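Local structure of enoyl-CoA hydratase (Mycobacterium avium subsp. paratuberculosis, 4LK5) at residues 134-139 with 152-157; 183-188 with 206-211; 73-78 with 127-132. The protein probably catalyses the reversible addition of water to the double bond of enoyl-CoA thioesters, as a member of the crotonase-like enoyl-CoA hydratase/isomerase family. One frame throughout, in Å; residues are numbered along the deposited sequence.

Contact 1: residues 134-139 with 152-157; sequences AVVQGP and DVVLAS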
ATOM      1  N   ALA C 134      -7.685   7.363  17.155  1.00 36.33           N
ATOM      2  CA  ALA C 134      -6.465   7.431  17.930  1.00 36.74           C
ATOM      3  C   ALA C 134      -5.912   8.845  17.998  1.00 37.32           C
ATOM      4  O   ALA C 134      -5.660   9.488  16.992  1.00 43.30           O
ATOM      5  CB  ALA C 134      -5.410   6.497  17.369  1.00 40.11           C
ATOM      6  N   VAL C 135      -5.675   9.289  19.216  1.00 38.69           N
ATOM      7  CA  VAL C 135      -5.334  10.652  19.519  1.00 39.54           C
ATOM      8  C   VAL C 135      -3.919  10.656  20.039  1.00 37.25           C
ATOM      9  O   VAL C 135      -3.694  10.352  21.185  1.00 41.05           O
ATOM     10  CB  VAL C 135      -6.261  11.180  20.635  1.00 39.10           C
ATOM     11  CG1 VAL C 135      -5.860  12.595  21.030  1.00 39.35           C
ATOM     12  CG2 VAL C 135      -7.708  11.125  20.189  1.00 39.95           C
ATOM     13  N   VAL C 136      -2.968  11.013  19.199  1.00 39.98           N
ATOM     14  CA  VAL C 136      -1.572  10.780  19.497  1.00 39.38           C
ATOM     15  C   VAL C 136      -0.882  12.126  19.792  1.00 43.90           C
ATOM     16  O   VAL C 136      -0.537  12.831  18.864  1.00 42.23           O
ATOM     17  CB  VAL C 136      -0.944   9.988  18.323  1.00 36.60           C
ATOM     18  CG1 VAL C 136       0.490   9.595  18.611  1.00 38.35           C
ATOM     19  CG2 VAL C 136      -1.744   8.716  18.066  1.00 36.77           C
ATOM     20  N   GLN C 137      -0.724  12.490  21.075  1.00 48.20           N
ATOM     21  CA  GLN C 137      -0.178  13.833  21.427  1.00 54.21           C
ATOM     22  C   GLN C 137       1.322  13.766  21.572  1.00 51.75           C
ATOM     23  O   GLN C 137       1.971  14.789  21.508  1.00 52.12           O
ATOM     24  CB  GLN C 137      -0.746  14.505  22.713  1.00 54.80           C
ATOM     25  CG  GLN C 137      -1.976  13.914  23.389  1.00 55.44           C
ATOM     26  CD  GLN C 137      -1.654  12.632  24.141  1.00 62.12           C
ATOM     27  OE1 GLN C 137      -0.583  12.484  24.779  1.00 48.97           O
ATOM     28  NE2 GLN C 137      -2.582  11.665  24.043  1.00 68.06           N
ATOM     29  N   GLY C 138       1.872  12.573  21.775  1.00 52.91           N
ATOM     30  CA  GLY C 138       3.312  12.453  21.907  1.00 54.77           C
ATOM     31  C   GLY C 138       3.857  11.138  21.412  1.00 57.42           C
ATOM     32  O   GLY C 138       3.400  10.635  20.414  1.00 65.05           O
ATOM     33  N   PRO C 139       4.865  10.580  22.101  1.00 61.92           N
ATOM     34  CA  PRO C 139       5.449   9.312  21.627  1.00 54.92           C
ATOM     35  C   PRO C 139       4.471   8.144  21.554  1.00 49.60           C
ATOM     36  O   PRO C 139       3.574   8.008  22.407  1.00 47.29           O
ATOM     37  CB  PRO C 139       6.558   9.033  22.645  1.00 61.90           C
ATOM     38  CG  PRO C 139       6.930  10.379  23.186  1.00 63.28           C
ATOM     39  CD  PRO C 139       5.677  11.212  23.164  1.00 59.16           C
ATOM     40  N   ASP C 152      -9.139   3.659  13.013  1.00 36.10           N
ATOM     41  CA  ASP C 152      -9.682   4.096  11.711  1.00 38.91           C
ATOM     42  C   ASP C 152      -9.190   5.480  11.314  1.00 38.71           C
ATOM     43  O   ASP C 152      -9.023   5.826  10.133  1.00 37.61           O
ATOM     44  CB  ASP C 152     -11.194   4.130  11.825  1.00 40.51           C
ATOM     45  CG  ASP C 152     -11.761   2.782  12.245  1.00 45.87           C
ATOM     46  OD1 ASP C 152     -11.389   1.743  11.626  1.00 47.84           O
ATOM     47  OD2 ASP C 152     -12.540   2.754  13.212  1.00 44.75           O
ATOM     48  N   VAL C 153      -8.969   6.278  12.330  1.00 36.69           N
ATOM     49  CA  VAL C 153      -8.549   7.630  12.149  1.00 38.65           C
ATOM     50  C   VAL C 153      -7.411   7.826  13.127  1.00 36.34           C
ATOM     51  O   VAL C 153      -7.531   7.446  14.288  1.00 34.65           O
ATOM     52  CB  VAL C 153      -9.736   8.573  12.467  1.00 38.41           C
ATOM     53  CG1 VAL C 153      -9.268  10.008  12.586  1.00 39.63           C
ATOM     54  CG2 VAL C 153     -10.785   8.440  11.390  1.00 36.09           C
ATOM     55  N   VAL C 154      -6.305   8.382  12.655  1.00 36.51           N
ATOM     56  CA  VAL C 154      -5.197   8.689  13.537  1.00 36.70           C
ATOM     57  C   VAL C 154      -4.846  10.169  13.453  1.00 36.22           C
ATOM     58  O   VAL C 154      -4.377  10.644  12.438  1.00 38.77           O
ATOM     59  CB  VAL C 154      -3.988   7.800  13.223  1.00 39.26           C
ATOM     60  CG1 VAL C 154      -2.876   7.979  14.244  1.00 39.42           C
ATOM     61  CG2 VAL C 154      -4.424   6.359  13.191  1.00 39.94           C
ATOM     62  N   LEU C 155      -5.102  10.889  14.546  1.00 39.19           N
ATOM     63  CA  LEU C 155      -4.795  12.313  14.665  1.00 37.13           C
ATOM     64  C   LEU C 155      -3.528  12.466  15.495  1.00 35.56           C
ATOM     65  O   LEU C 155      -3.442  11.973  16.599  1.00 32.26           O
ATOM     66  CB  LEU C 155      -5.943  13.023  15.360  1.00 36.77           C
ATOM     67  CG  LEU C 155      -7.218  13.425  14.578  1.00 35.18           C
ATOM     68  CD1 LEU C 155      -7.392  12.751  13.246  1.00 35.59           C
ATOM     69  CD2 LEU C 155      -8.447  13.228  15.425  1.00 34.05           C
ATOM     70  N   ALA C 156      -2.545  13.141  14.925  1.00 36.61           N
ATOM     71  CA  ALA C 156      -1.289  13.370  15.572  1.00 41.65           C
ATOM     72  C   ALA C 156      -0.976  14.872  15.789  1.00 46.04           C
ATOM     73  O   ALA C 156      -1.361  15.734  14.993  1.00 44.84           O
ATOM     74  CB  ALA C 156      -0.192  12.717  14.761  1.00 44.41           C
ATOM     75  N   SER C 157      -0.314  15.147  16.915  1.00 47.41           N
ATOM     76  CA  SER C 157       0.361  16.405  17.189  1.00 46.20           C
ATOM     77  C   SER C 157       1.686  16.483  16.442  1.00 48.13           C
ATOM     78  O   SER C 157       2.346  15.460  16.197  1.00 42.15           O
ATOM     79  CB  SER C 157       0.666  16.503  18.687  1.00 45.51           C
ATOM     80  OG  SER C 157       1.606  17.533  18.943  1.00 48.26           O
TER
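Ala134 and Val136 use both backbone N-H and C=O to bind strand 153-157, which runs parallel beside them in the main sheet of the crotonase fold. Helix 143-150 lies in the connection, so the pair forms a beta-alpha-beta crossover. Of the four backbone hydrogen bonds, Ala134 N to Val153 O (2.9 Å) and Leu155 N to Ala134 O straddle Val154. Val136 N to Leu155 O (2.8 Å) and Ser157 N to Val136 O (3.0 Å) straddle Ala156. Two weaker CA-H...O contacts reinforce them, the shorter from Ala156 CA to Val136 O at 3.4 Å.

The apolar contact is diagonal. Val136 CG2, anti to its own carbonyl carbon, leans back along the strand, while Val154 CG1, opposite the backbone N (chi1 -173°), leans forward; the two methyls meet at 4.1 Å. Ala134 and Ala156 add only a single methyl each to this face, where Ile188 of a second subunit packs on Val154. Val135 and Leu155 point to the other face, under Phe220 and Val227 of helix 217-233.

At the C-terminal end of the pair, Ser157 CB approaches Gln137 O at 3.5 Å, and its OG is hydrogen-bonded to Asn159 N, a compact way to satisfy a buried hydroxyl. Apolar residues thus line the pair, valines and alanines on one face, Val135 and Leu155 on the other, while the buried peptide groups between these strands satisfy one another.

Contact 2: residues 183-188 with 206-211; sequences AAVGRI and LAWGLV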
ATOM      1  N   ALA C 183      -0.261  -2.163   5.483  1.00 28.94           N
ATOM      2  CA  ALA C 183      -1.569  -1.881   4.957  1.00 29.04           C
ATOM      3  C   ALA C 183      -1.761  -0.372   4.724  1.00 32.90           C
ATOM      4  O   ALA C 183      -2.620   0.044   3.910  1.00 30.46           O
ATOM      5  CB  ALA C 183      -2.654  -2.398   5.900  1.00 27.85           C
ATOM      6  N   ALA C 184      -1.018   0.453   5.466  1.00 31.58           N
ATOM      7  CA  ALA C 184      -1.119   1.899   5.274  1.00 31.18           C
ATOM      8  C   ALA C 184      -0.005   2.445   4.368  1.00 31.96           C
ATOM      9  O   ALA C 184      -0.291   3.198   3.468  1.00 34.68           O
ATOM     10  CB  ALA C 184      -1.125   2.601   6.604  1.00 29.50           C
ATOM     11  N   VAL C 185       1.242   2.020   4.569  1.00 31.58           N
ATOM     12  CA  VAL C 185       2.382   2.666   3.939  1.00 30.11           C
ATOM     13  C   VAL C 185       3.155   1.779   2.949  1.00 30.01           C
ATOM     14  O   VAL C 185       4.129   2.255   2.350  1.00 28.06           O
ATOM     15  CB  VAL C 185       3.379   3.202   5.025  1.00 30.61           C
ATOM     16  CG1 VAL C 185       2.729   4.248   5.898  1.00 29.38           C
ATOM     17  CG2 VAL C 185       3.920   2.090   5.911  1.00 31.67           C
ATOM     18  N   GLY C 186       2.753   0.509   2.798  1.00 29.71           N
ATOM     19  CA  GLY C 186       3.441  -0.449   1.925  1.00 28.27           C
ATOM     20  C   GLY C 186       4.620  -1.241   2.553  1.00 29.61           C
ATOM     21  O   GLY C 186       5.134  -0.948   3.614  1.00 23.97           O
ATOM     22  N   ARG C 187       5.059  -2.253   1.837  1.00 29.85           N
ATOM     23  CA  ARG C 187       6.040  -3.174   2.321  1.00 30.79           C
ATOM     24  C   ARG C 187       7.448  -2.599   2.652  1.00 33.90           C
ATOM     25  O   ARG C 187       8.010  -2.929   3.703  1.00 33.56           O
ATOM     26  CB  ARG C 187       6.174  -4.254   1.273  1.00 30.82           C
ATOM     27  CG  ARG C 187       7.170  -5.305   1.647  1.00 32.37           C
ATOM     28  CD  ARG C 187       7.177  -6.436   0.656  1.00 32.56           C
ATOM     29  NE  ARG C 187       8.280  -7.271   1.041  1.00 36.94           N
ATOM     30  CZ  ARG C 187       9.521  -7.106   0.619  1.00 36.57           C
ATOM     31  NH1 ARG C 187       9.805  -6.169  -0.265  1.00 35.66           N
ATOM     32  NH2 ARG C 187      10.462  -7.919   1.063  1.00 39.70           N
ATOM     33  N   ILE C 188       8.030  -1.773   1.776  1.00 31.69           N
ATOM     34  CA  ILE C 188       9.407  -1.299   1.984  1.00 30.00           C
ATOM     35  C   ILE C 188       9.486  -0.456   3.262  1.00 30.97           C
ATOM     36  O   ILE C 188      10.408  -0.622   4.100  1.00 30.22           O
ATOM     37  CB  ILE C 188       9.918  -0.505   0.751  1.00 29.39           C
ATOM     38  CG1 ILE C 188      10.156  -1.432  -0.421  1.00 30.17           C
ATOM     39  CG2 ILE C 188      11.210   0.247   1.025  1.00 28.52           C
ATOM     40  CD1 ILE C 188      10.969  -2.673  -0.102  1.00 30.44           C
ATOM     41  N   LEU C 206       2.527  11.646   8.192  1.00 35.21           N
ATOM     42  CA  LEU C 206       1.458  12.109   7.299  1.00 38.35           C
ATOM     43  C   LEU C 206       1.826  11.866   5.822  1.00 39.79           C
ATOM     44  O   LEU C 206       1.030  11.336   5.066  1.00 38.74           O
ATOM     45  CB  LEU C 206       1.180  13.597   7.525  1.00 41.34           C
ATOM     46  CG  LEU C 206      -0.048  14.258   6.827  1.00 43.72           C
ATOM     47  CD1 LEU C 206      -1.349  13.549   7.148  1.00 42.93           C
ATOM     48  CD2 LEU C 206      -0.152  15.733   7.206  1.00 39.76           C
ATOM     49  N   ALA C 207       3.046  12.232   5.437  1.00 40.18           N
ATOM     50  CA  ALA C 207       3.494  12.113   4.052  1.00 41.54           C
ATOM     51  C   ALA C 207       3.478  10.675   3.604  1.00 43.23           C
ATOM     52  O   ALA C 207       3.161  10.389   2.458  1.00 47.76           O
ATOM     53  CB  ALA C 207       4.901  12.685   3.895  1.00 41.50           C
ATOM     54  N   TRP C 208       3.843   9.770   4.511  1.00 43.59           N
ATOM     55  CA  TRP C 208       3.863   8.329   4.235  1.00 38.54           C
ATOM     56  C   TRP C 208       2.483   7.679   4.077  1.00 35.84           C
ATOM     57  O   TRP C 208       2.391   6.553   3.602  1.00 31.63           O
ATOM     58  CB  TRP C 208       4.559   7.606   5.386  1.00 40.58           C
ATOM     59  CG  TRP C 208       6.070   7.637   5.347  1.00 41.57           C
ATOM     60  CD1 TRP C 208       6.873   8.515   4.652  1.00 39.18           C
ATOM     61  CD2 TRP C 208       6.954   6.773   6.073  1.00 38.68           C
ATOM     62  NE1 TRP C 208       8.191   8.223   4.876  1.00 37.08           N
ATOM     63  CE2 TRP C 208       8.278   7.173   5.754  1.00 39.93           C
ATOM     64  CE3 TRP C 208       6.755   5.695   6.956  1.00 35.25           C
ATOM     65  CZ2 TRP C 208       9.405   6.522   6.283  1.00 39.57           C
ATOM     66  CZ3 TRP C 208       7.849   5.055   7.477  1.00 35.72           C
ATOM     67  CH2 TRP C 208       9.173   5.460   7.129  1.00 41.55           C
ATOM     68  N   GLY C 209       1.429   8.353   4.522  1.00 35.24           N
ATOM     69  CA  GLY C 209       0.093   7.744   4.645  1.00 33.33           C
ATOM     70  C   GLY C 209      -0.158   6.983   5.937  1.00 33.32           C
ATOM     71  O   GLY C 209      -1.060   6.155   5.999  1.00 34.53           O
ATOM     72  N   LEU C 210       0.623   7.254   6.979  1.00 31.77           N
ATOM     73  CA  LEU C 210       0.507   6.494   8.221  1.00 34.66           C
ATOM     74  C   LEU C 210      -0.527   7.080   9.153  1.00 36.20           C
ATOM     75  O   LEU C 210      -1.014   6.365  10.024  1.00 36.64           O
ATOM     76  CB  LEU C 210       1.847   6.442   8.981  1.00 37.39           C
ATOM     77  CG  LEU C 210       1.997   5.506  10.190  1.00 38.82           C
ATOM     78  CD1 LEU C 210       1.928   4.072   9.735  1.00 38.74           C
ATOM     79  CD2 LEU C 210       3.323   5.703  10.921  1.00 43.81           C
ATOM     80  N   VAL C 211      -0.830   8.383   9.019  1.00 38.40           N
ATOM     81  CA  VAL C 211      -1.840   9.027   9.878  1.00 39.52           C
ATOM     82  C   VAL C 211      -2.753   9.953   9.114  1.00 39.59           C
ATOM     83  O   VAL C 211      -2.471  10.371   8.000  1.00 35.89           O
ATOM     84  CB  VAL C 211      -1.233   9.825  11.051  1.00 41.17           C
ATOM     85  CG1 VAL C 211      -0.271   8.947  11.845  1.00 43.06           C
ATOM     86  CG2 VAL C 211      -0.523  11.076  10.566  1.00 41.74           C
TER
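Val185, the last residue of helix 177-185, presses into the Schellman motif that terminates helix 202-208, where Gly209 takes a positive phi of 85°. Glycine suits that turn because no CB crowds the preceding carbonyl oxygen.

The tight part centres on one methyl. Val185 CG1 lies 3.3 Å from Trp208 O and 3.9 Å from Trp208 CB, and it also reaches Leu210, 3.9 Å from both CB and CD1. With chi1 at -62°, CG1 stands anti to the carbonyl carbon, which places it between Trp208 O and CB and the Leu210 side chain. A beta-branched valine brings a methyl there without a long chain, and no hydrogen bond crosses the contact. The Trp208 ring meets CG1 only obliquely; it makes a cation-pi interaction with Arg189 and packs on Gln192 and Met193.

The outer part is looser. Ala207, next to Trp208 in sequence, is exposed, and Ala183 is partly so; neither reaches across, although the carbonyls of Leu206 and Ala207 make weak hydrogen bonds to Arg189 of a second subunit. Ala184 is small enough to pack on Ile188 of that second subunit while meeting the turn through one close approach, Ala184 CB to Gly209 O at 3.6 Å.

Contact 3: residues 73-78 with 127-132; sequences YAATDP and ALPHPV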
ATOM      1  N   TYR C  73     -16.928  -4.189  25.021  1.00 52.97           N
ATOM      2  CA  TYR C  73     -18.144  -3.572  25.575  1.00 55.32           C
ATOM      3  C   TYR C  73     -18.776  -2.548  24.624  1.00 53.66           C
ATOM      4  O   TYR C  73     -19.990  -2.517  24.428  1.00 59.69           O
ATOM      5  CB  TYR C  73     -17.864  -2.876  26.910  1.00 55.51           C
ATOM      6  CG  TYR C  73     -19.080  -2.161  27.381  1.00 58.17           C
ATOM      7  CD1 TYR C  73     -20.208  -2.891  27.798  1.00 63.70           C
ATOM      8  CD2 TYR C  73     -19.156  -0.771  27.347  1.00 57.03           C
ATOM      9  CE1 TYR C  73     -21.366  -2.250  28.197  1.00 64.10           C
ATOM     10  CE2 TYR C  73     -20.307  -0.112  27.758  1.00 60.79           C
ATOM     11  CZ  TYR C  73     -21.411  -0.854  28.177  1.00 67.86           C
ATOM     12  OH  TYR C  73     -22.568  -0.208  28.572  1.00 70.99           O
ATOM     13  N   ALA C  74     -17.933  -1.718  24.029  1.00 51.52           N
ATOM     14  CA  ALA C  74     -18.383  -0.634  23.185  1.00 48.72           C
ATOM     15  C   ALA C  74     -19.052  -1.075  21.879  1.00 51.59           C
ATOM     16  O   ALA C  74     -19.728  -0.264  21.232  1.00 53.92           O
ATOM     17  CB  ALA C  74     -17.212   0.277  22.890  1.00 49.73           C
ATOM     18  N   ALA C  75     -18.853  -2.331  21.474  1.00 50.25           N
ATOM     19  CA  ALA C  75     -19.529  -2.861  20.287  1.00 51.44           C
ATOM     20  C   ALA C  75     -20.990  -3.166  20.560  1.00 54.61           C
ATOM     21  O   ALA C  75     -21.792  -3.134  19.630  1.00 54.55           O
ATOM     22  CB  ALA C  75     -18.831  -4.115  19.782  1.00 51.21           C
ATOM     23  N   THR C  76     -21.319  -3.479  21.822  1.00 60.74           N
ATOM     24  CA  THR C  76     -22.691  -3.849  22.226  1.00 61.68           C
ATOM     25  C   THR C  76     -23.536  -2.597  22.474  1.00 66.52           C
ATOM     26  O   THR C  76     -24.692  -2.519  22.075  1.00 64.10           O
ATOM     27  CB  THR C  76     -22.727  -4.755  23.510  1.00 62.17           C
ATOM     28  OG1 THR C  76     -22.426  -4.006  24.713  1.00 60.10           O
ATOM     29  CG2 THR C  76     -21.761  -5.927  23.383  1.00 59.57           C
ATOM     30  N   ASP C  77     -22.927  -1.603  23.111  1.00 71.29           N
ATOM     31  CA  ASP C  77     -23.666  -0.484  23.690  1.00 74.22           C
ATOM     32  C   ASP C  77     -24.205   0.518  22.643  1.00 71.13           C
ATOM     33  O   ASP C  77     -23.425   1.228  22.002  1.00 64.89           O
ATOM     34  CB  ASP C  77     -22.775   0.230  24.717  1.00 73.42           C
ATOM     35  CG  ASP C  77     -23.561   1.136  25.624  1.00 76.09           C
ATOM     36  OD1 ASP C  77     -24.083   2.153  25.118  1.00 70.42           O
ATOM     37  OD2 ASP C  77     -23.675   0.815  26.827  1.00 76.80           O
ATOM     38  N   PRO C  78     -25.546   0.622  22.522  1.00 70.70           N
ATOM     39  CA  PRO C  78     -26.134   1.414  21.429  1.00 63.98           C
ATOM     40  C   PRO C  78     -25.937   2.927  21.594  1.00 65.40           C
ATOM     41  O   PRO C  78     -26.050   3.660  20.606  1.00 63.72           O
ATOM     42  CB  PRO C  78     -27.619   1.043  21.479  1.00 62.40           C
ATOM     43  CG  PRO C  78     -27.867   0.581  22.890  1.00 64.71           C
ATOM     44  CD  PRO C  78     -26.549   0.264  23.550  1.00 64.72           C
ATOM     45  N   ALA C 127     -13.000  -5.019  14.791  1.00 40.28           N
ATOM     46  CA  ALA C 127     -14.382  -5.498  14.747  1.00 41.35           C
ATOM     47  C   ALA C 127     -15.430  -4.435  15.196  1.00 43.20           C
ATOM     48  O   ALA C 127     -16.624  -4.651  15.028  1.00 45.50           O
ATOM     49  CB  ALA C 127     -14.506  -6.752  15.607  1.00 38.31           C
ATOM     50  N   LEU C 128     -14.988  -3.302  15.746  1.00 39.28           N
ATOM     51  CA  LEU C 128     -15.910  -2.311  16.339  1.00 43.58           C
ATOM     52  C   LEU C 128     -16.760  -1.493  15.307  1.00 41.68           C
ATOM     53  O   LEU C 128     -16.205  -0.691  14.553  1.00 40.87           O
ATOM     54  CB  LEU C 128     -15.083  -1.373  17.219  1.00 47.80           C
ATOM     55  CG  LEU C 128     -15.711  -0.387  18.223  1.00 51.41           C
ATOM     56  CD1 LEU C 128     -17.064  -0.861  18.700  1.00 52.54           C
ATOM     57  CD2 LEU C 128     -14.765  -0.171  19.417  1.00 51.11           C
ATOM     58  N   PRO C 129     -18.094  -1.680  15.273  1.00 37.13           N
ATOM     59  CA  PRO C 129     -18.965  -1.011  14.272  1.00 37.17           C
ATOM     60  C   PRO C 129     -19.137   0.519  14.421  1.00 38.71           C
ATOM     61  O   PRO C 129     -20.215   1.063  14.164  1.00 34.95           O
ATOM     62  CB  PRO C 129     -20.325  -1.700  14.445  1.00 36.83           C
ATOM     63  CG  PRO C 129     -20.090  -2.878  15.316  1.00 38.55           C
ATOM     64  CD  PRO C 129     -18.844  -2.630  16.111  1.00 39.83           C
ATOM     65  N   HIS C 130     -18.075   1.204  14.806  1.00 36.48           N
ATOM     66  CA  HIS C 130     -18.103   2.613  14.954  1.00 36.37           C
ATOM     67  C   HIS C 130     -16.752   3.146  14.589  1.00 38.45           C
ATOM     68  O   HIS C 130     -15.762   2.403  14.595  1.00 36.50           O
ATOM     69  CB  HIS C 130     -18.461   2.959  16.412  1.00 39.17           C
ATOM     70  CG  HIS C 130     -19.831   2.507  16.799  1.00 36.96           C
ATOM     71  ND1 HIS C 130     -20.972   3.057  16.252  1.00 38.33           N
ATOM     72  CD2 HIS C 130     -20.247   1.501  17.599  1.00 39.37           C
ATOM     73  CE1 HIS C 130     -22.036   2.433  16.728  1.00 38.61           C
ATOM     74  NE2 HIS C 130     -21.623   1.488  17.557  1.00 39.80           N
ATOM     75  N   PRO C 131     -16.681   4.440  14.252  1.00 41.72           N
ATOM     76  CA  PRO C 131     -15.346   4.979  14.013  1.00 41.50           C
ATOM     77  C   PRO C 131     -14.543   4.946  15.298  1.00 42.71           C
ATOM     78  O   PRO C 131     -15.070   5.297  16.355  1.00 47.20           O
ATOM     79  CB  PRO C 131     -15.633   6.412  13.582  1.00 43.17           C
ATOM     80  CG  PRO C 131     -16.952   6.315  12.898  1.00 42.61           C
ATOM     81  CD  PRO C 131     -17.729   5.334  13.739  1.00 41.12           C
ATOM     82  N   VAL C 132     -13.302   4.482  15.214  1.00 42.73           N
ATOM     83  CA  VAL C 132     -12.404   4.463  16.356  1.00 39.93           C
ATOM     84  C   VAL C 132     -11.241   5.407  16.097  1.00 38.21           C
ATOM     85  O   VAL C 132     -10.554   5.259  15.095  1.00 39.61           O
ATOM     86  CB  VAL C 132     -11.866   3.056  16.603  1.00 39.72           C
ATOM     87  CG1 VAL C 132     -10.853   3.093  17.746  1.00 43.20           C
ATOM     88  CG2 VAL C 132     -13.009   2.108  16.916  1.00 38.36           C
TER
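Leu128 packs against Ala74 and Ala75 in the C-terminal part of helix 61-76, joining that helix to the loop that leads from helix 113-127 into strand 132-136 of the crotonase fold. Leu128 comes first and makes the largest share of the contact on its segment. Its CG is opposite the backbone N (chi1 -167°), and the branch ends over the helix backbone, CD1 lying 3.5 Å from Ala75 CA and 3.7 Å from Ala74 O. The second methyl, CD2, reaches Ala74 CB at 4.3 Å, and the same side chain touches Val83 of strand 82-87. Alanines suit the helix here because their short side chains let the leucine come this close to the main chain.

Pro129 follows, with its ring carbon CD 4.0 Å from Ala75 CB, while Ala240 of helix 236-250 also touches the ring. Its backbone turns sharply, so that His130 N can donate to Leu128 O at 2.7 Å, an inverse gamma turn for which the restricted phi of proline is well fitted.

His130 comes next. Its side chain sets off towards residues 73-78, and the ring, which also packs on Val80, lies obliquely to the carbonyl of Ala74, with His130 CD2 4.1 Å from Ala74 O.

How the contacts relate
Along the chain the contacts come in series: contact 3 closes before contact 1 opens, and contact 1 before contact 2. Contact 1 lies in the main sheet, with its centre about 15 Å from that of contact 2 and 19 Å from that of contact 3; the last two are about 26 Å apart between centres. Strand 132-136 ties contacts 3 and 1 together, since residues 127-132 lead into it and Asp152 OD2 probably accepts a hydrogen bond from Val132 N (2.8 Å). Val211 CB packs on Val154 O, linking contact 2 to the sheet. Contacts 1 and 2 both touch a second subunit, and Arg187 of contact 2 also reaches a third, so this region lies at the trimer interface.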